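Local coordinates for sialidase domain-containing protein (Dyadobacter fermentans, PDB 5HX0) that is of unknown function but has a six-bladed, sialidase-like beta-propeller fold, which suggests a possible role in glycan binding or cleavage, at residues 329-334 with 364-369; 335-340 with 383-388. One frame throughout, in Å; residues are numbered along the deposited sequence.

How the contacts relate
Following the chain from the N terminus, 329-334 ends one strand of the fifth propeller blade and turns directly into 335-340, which starts the next strand of the same hairpin. The chain then finishes that blade and enters the sixth through 364-369, followed by 383-388 at the end of the neighbouring strand. Contact 1 closes a loop of 29 intervening residues and contact 2 one of 42; their segments alternate, so the two loops cross. Both tie blade five to blade six, whose sheet is completed by strand 42-51 from near the N terminus. Y384 OH of contact 2 probably hydrogen-bonds D365 OD1 of contact 1 (2.7 Å).

Contact 1 (329-334 with 364-369); sequences GYRHKP and TDLGYP
The side chain of R331 reaches from the loop after strand 324-330 to the carbonyl of L366, joining two adjacent blades of the beta-propeller where strand 367-375 begins. With CG anti to its own carbonyl carbon (chi1 -75°) and the chain extended to NE, the arginine runs alongside the carbonyl of T364, its CG 3.5 Å from T364 O, and meets L366 side-on. NE (2.9 Å) and NH1 (3.0 Å) both donate to the single atom L366 O; the NE bond runs nearly along the C=O axis, while the NH1 donor is tilted from the carbonyl plane. Neither bond is straight, with N-H...O angles near 140°, but together they limit rotation of the guanidinium. T364 O is also close to NE, at a poor angle for bonding. R331 then crosses Y368 at the ring edge, NH1 3.4 Å from CE1, the guanidinium and ring planes 52° apart. G329 and G367, both without side chains, let the backbones draw together, their CA atoms 4.4 Å apart; beside them P369 CD rests against G329 N. Y368 OH hydrogen-bonds E265, recalling the tyrosine-glutamate pair of sialidases; R281 is near, and a bound acetate, probably from the crystallisation liquor, lies close by and may mark a pocket. A water bridges the two side chains: it accepts from R331 NH1 and donates to Y368 OH at 3.1 Å.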
# COMPACT_ATOMS: atom_id res chain seq x y z
N GLY A 329 13.64 20.82 -14.08
CA GLY A 329 12.98 20.35 -15.27
C GLY A 329 12.76 21.49 -16.26
O GLY A 329 12.62 22.66 -15.88
N TYR A 330 12.74 21.15 -17.54
CA TYR A 330 12.52 22.12 -18.60
C TYR A 330 11.34 21.65 -19.43
O TYR A 330 11.49 20.90 -20.40
CB TYR A 330 13.77 22.30 -19.46
CG TYR A 330 13.69 23.52 -20.36
CD1 TYR A 330 13.80 24.79 -19.84
CD2 TYR A 330 13.51 23.38 -21.73
CE1 TYR A 330 13.75 25.93 -20.67
CE2 TYR A 330 13.46 24.49 -22.56
CZ TYR A 330 13.58 25.76 -22.03
OH TYR A 330 13.53 26.85 -22.86
N ARG A 331 10.15 22.12 -19.07
CA ARG A 331 8.92 21.67 -19.71
C ARG A 331 8.52 22.62 -20.82
O ARG A 331 7.40 23.12 -20.89
CB ARG A 331 7.82 21.51 -18.67
CG ARG A 331 8.01 20.24 -17.79
CD ARG A 331 7.24 20.33 -16.47
NE ARG A 331 7.08 19.03 -15.83
CZ ARG A 331 6.26 18.79 -14.79
NH1 ARG A 331 6.18 17.56 -14.30
NH2 ARG A 331 5.54 19.76 -14.24
N HIS A 332 9.50 22.92 -21.68
CA HIS A 332 9.30 23.69 -22.91
C HIS A 332 10.10 22.99 -24.00
O HIS A 332 10.92 22.13 -23.72
CB HIS A 332 9.76 25.14 -22.73
CG HIS A 332 9.26 25.76 -21.47
ND1 HIS A 332 8.02 26.36 -21.38
CD2 HIS A 332 9.79 25.81 -20.23
CE1 HIS A 332 7.84 26.79 -20.14
NE2 HIS A 332 8.89 26.47 -19.42
N LYS A 333 9.84 23.35 -25.25
CA LYS A 333 10.63 22.76 -26.35
C LYS A 333 12.06 23.25 -26.30
O LYS A 333 12.31 24.44 -26.14
CB LYS A 333 10.02 23.10 -27.72
CG LYS A 333 8.56 22.68 -27.90
CD LYS A 333 8.30 21.26 -27.38
CE LYS A 333 8.03 20.26 -28.52
NZ LYS A 333 7.94 18.84 -28.01
N PRO A 334 13.02 22.33 -26.42
CA PRO A 334 12.87 20.88 -26.46
C PRO A 334 12.79 20.31 -25.04
O PRO A 334 13.62 20.65 -24.20
CB PRO A 334 14.15 20.42 -27.15
CG PRO A 334 15.16 21.44 -26.77
CD PRO A 334 14.43 22.74 -26.50
N THR A 364 5.15 16.76 -21.50
CA THR A 364 5.59 17.56 -20.37
C THR A 364 5.57 16.79 -19.05
O THR A 364 6.03 17.33 -18.03
CB THR A 364 4.70 18.80 -20.26
OG1 THR A 364 3.34 18.38 -20.18
CG2 THR A 364 4.88 19.71 -21.49
N ASP A 365 5.07 15.55 -19.03
CA ASP A 365 5.01 14.76 -17.79
C ASP A 365 6.37 14.10 -17.58
O ASP A 365 6.58 12.90 -17.81
CB ASP A 365 3.86 13.76 -17.88
CG ASP A 365 3.55 13.07 -16.56
OD1 ASP A 365 4.03 13.51 -15.50
OD2 ASP A 365 2.78 12.08 -16.60
N LEU A 366 7.32 14.90 -17.10
CA LEU A 366 8.70 14.50 -16.85
C LEU A 366 9.31 15.55 -15.93
O LEU A 366 8.66 16.55 -15.62
CB LEU A 366 9.51 14.35 -18.15
CG LEU A 366 9.43 15.49 -19.19
CD1 LEU A 366 10.19 16.76 -18.75
CD2 LEU A 366 9.95 15.05 -20.58
N GLY A 367 10.57 15.35 -15.55
CA GLY A 367 11.31 16.35 -14.80
C GLY A 367 11.54 16.02 -13.34
O GLY A 367 11.89 14.89 -13.00
N TYR A 368 11.35 17.01 -12.47
CA TYR A 368 11.60 16.86 -11.04
C TYR A 368 12.99 16.26 -10.74
O TYR A 368 13.07 15.25 -10.03
CB TYR A 368 10.51 16.02 -10.39
CG TYR A 368 9.18 16.74 -10.20
CD1 TYR A 368 8.48 17.28 -11.28
CD2 TYR A 368 8.64 16.90 -8.93
CE1 TYR A 368 7.27 17.95 -11.11
CE2 TYR A 368 7.44 17.57 -8.74
CZ TYR A 368 6.76 18.08 -9.83
OH TYR A 368 5.56 18.73 -9.63
N PRO A 369 14.06 16.85 -11.25
CA PRO A 369 15.38 16.27 -10.99
C PRO A 369 15.81 16.40 -9.54
O PRO A 369 15.40 17.30 -8.80
CB PRO A 369 16.32 17.04 -11.94
CG PRO A 369 15.64 18.38 -12.08
CD PRO A 369 14.15 18.07 -12.07
O HOH W 1 3.84 17.79 -12.05

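Contact 2 (335-340 with 383-388); sequences LGIRAR and YYFNVP
I337 lays its CG1 methylene over the ring of Y383, a CH-pi contact between strand 336-340 of one propeller blade and strand 383-385 of the next. CG1 sits 3.6 Å from the ring centroid and only 9° off the normal, so it lies over the middle of the face. The chi1 of I337 (-48°) puts CG1 beside its backbone N, and the Y383 ring, with CG between its backbone N and carbonyl carbon (chi1 41°), is turned face-on to meet it. Further apolar contacts extend this one: I337 CD1 rests 3.7 Å from Y383 CB, and I337 CG2 approaches Y383 CD2 near the ring's rim. F385 adds a second aromatic neighbour, its CE1 4.0 Å from I337 CG1, an oblique approach. F385 CE1 also lies 4.0 Å from G336 CA, which meets the ring at its edge, near its plane, where glycine leaves the backbone bare. P369 of strand 367-375 also packs on both I337 and Y383, filling in the seam between blades. Polar needs are met outside the contact: Y383 OH hydrogen-bonds S397 and R358. The strand axes come no nearer than 8.6 Å, a separation that side chains rather than backbone bonds must bridge. This blade-to-blade seam is therefore held by buried dispersion and CH-pi contacts, with I337 CG1 over the face of Y383 and F385 flanking it at one side.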
# COMPACT_ATOMS: atom_id res chain seq x y z
N LEU A 335 11.80 19.45 -24.79
CA LEU A 335 11.48 19.00 -23.44
C LEU A 335 12.63 18.23 -22.81
O LEU A 335 13.17 17.32 -23.43
CB LEU A 335 10.25 18.12 -23.47
CG LEU A 335 8.96 18.76 -23.98
CD1 LEU A 335 7.95 17.67 -24.26
CD2 LEU A 335 8.44 19.71 -22.92
N GLY A 336 12.97 18.56 -21.56
CA GLY A 336 13.95 17.76 -20.85
C GLY A 336 14.39 18.30 -19.50
O GLY A 336 13.57 18.77 -18.70
N ILE A 337 15.70 18.25 -19.26
CA ILE A 337 16.30 18.46 -17.94
C ILE A 337 17.48 19.37 -18.12
O ILE A 337 18.29 19.15 -19.03
CB ILE A 337 16.77 17.14 -17.28
CG1 ILE A 337 15.71 16.02 -17.34
CG2 ILE A 337 17.32 17.40 -15.85
CD1 ILE A 337 14.43 16.25 -16.52
N ARG A 338 17.63 20.36 -17.24
CA ARG A 338 18.75 21.31 -17.33
C ARG A 338 19.31 21.59 -15.93
O ARG A 338 18.75 21.19 -14.91
CB ARG A 338 18.30 22.61 -18.03
CG ARG A 338 17.79 22.33 -19.45
CD ARG A 338 17.33 23.57 -20.20
NE ARG A 338 16.93 23.18 -21.55
CZ ARG A 338 17.07 23.94 -22.63
NH1 ARG A 338 17.59 25.15 -22.53
NH2 ARG A 338 16.68 23.48 -23.81
N ALA A 339 20.43 22.32 -15.90
CA ALA A 339 21.06 22.65 -14.63
C ALA A 339 22.04 23.81 -14.85
O ALA A 339 22.40 24.13 -15.98
CB ALA A 339 21.80 21.44 -14.04
N ARG A 340 22.46 24.42 -13.73
CA ARG A 340 23.56 25.36 -13.78
C ARG A 340 24.31 25.29 -12.45
O ARG A 340 23.74 24.91 -11.43
CB ARG A 340 23.09 26.79 -14.08
CG ARG A 340 21.95 27.31 -13.23
CD ARG A 340 21.39 28.65 -13.78
NE ARG A 340 20.62 28.48 -15.02
CZ ARG A 340 20.37 29.45 -15.90
NH1 ARG A 340 20.85 30.68 -15.69
NH2 ARG A 340 19.67 29.20 -16.99
N TYR A 383 15.90 12.00 -12.31
CA TYR A 383 14.68 12.69 -12.70
C TYR A 383 13.71 11.62 -13.17
O TYR A 383 14.08 10.45 -13.28
CB TYR A 383 14.92 13.76 -13.79
CG TYR A 383 15.88 13.32 -14.87
CD1 TYR A 383 15.45 12.58 -15.97
CD2 TYR A 383 17.24 13.64 -14.78
CE1 TYR A 383 16.34 12.17 -16.96
CE2 TYR A 383 18.14 13.24 -15.77
CZ TYR A 383 17.68 12.50 -16.85
OH TYR A 383 18.56 12.10 -17.82
N TYR A 384 12.45 12.01 -13.41
CA TYR A 384 11.59 11.09 -14.14
C TYR A 384 11.41 11.63 -15.55
O TYR A 384 11.70 12.80 -15.84
CB TYR A 384 10.25 10.81 -13.42
CG TYR A 384 9.13 11.82 -13.63
CD1 TYR A 384 9.16 13.06 -12.99
CD2 TYR A 384 8.00 11.51 -14.42
CE1 TYR A 384 8.11 14.00 -13.15
CE2 TYR A 384 6.95 12.45 -14.59
CZ TYR A 384 7.02 13.69 -13.95
OH TYR A 384 6.01 14.63 -14.10
N PHE A 385 11.02 10.73 -16.45
CA PHE A 385 11.18 11.04 -17.86
C PHE A 385 10.20 10.22 -18.68
O PHE A 385 9.61 9.25 -18.20
CB PHE A 385 12.62 10.75 -18.33
CG PHE A 385 13.08 11.68 -19.42
CD1 PHE A 385 13.35 13.00 -19.13
CD2 PHE A 385 13.22 11.22 -20.73
CE1 PHE A 385 13.78 13.88 -20.12
CE2 PHE A 385 13.63 12.08 -21.73
CZ PHE A 385 13.90 13.42 -21.44
N ASN A 386 10.01 10.66 -19.92
CA ASN A 386 9.31 9.87 -20.93
C ASN A 386 9.86 10.29 -22.28
O ASN A 386 10.18 11.47 -22.49
CB ASN A 386 7.78 10.05 -20.92
CG ASN A 386 7.35 11.39 -21.49
OD1 ASN A 386 7.11 11.52 -22.69
ND2 ASN A 386 7.28 12.41 -20.62
N VAL A 387 9.99 9.32 -23.17
CA VAL A 387 10.28 9.54 -24.59
C VAL A 387 8.99 9.28 -25.37
O VAL A 387 8.04 8.71 -24.81
CB VAL A 387 11.44 8.65 -25.06
CG1 VAL A 387 12.71 8.99 -24.34
CG2 VAL A 387 11.10 7.18 -24.89
N PRO A 388 8.88 9.68 -26.64
CA PRO A 388 7.62 9.47 -27.38
C PRO A 388 7.18 8.02 -27.37
O PRO A 388 7.98 7.10 -27.60
CB PRO A 388 7.95 9.96 -28.79
CG PRO A 388 9.00 11.01 -28.58
CD PRO A 388 9.82 10.54 -27.39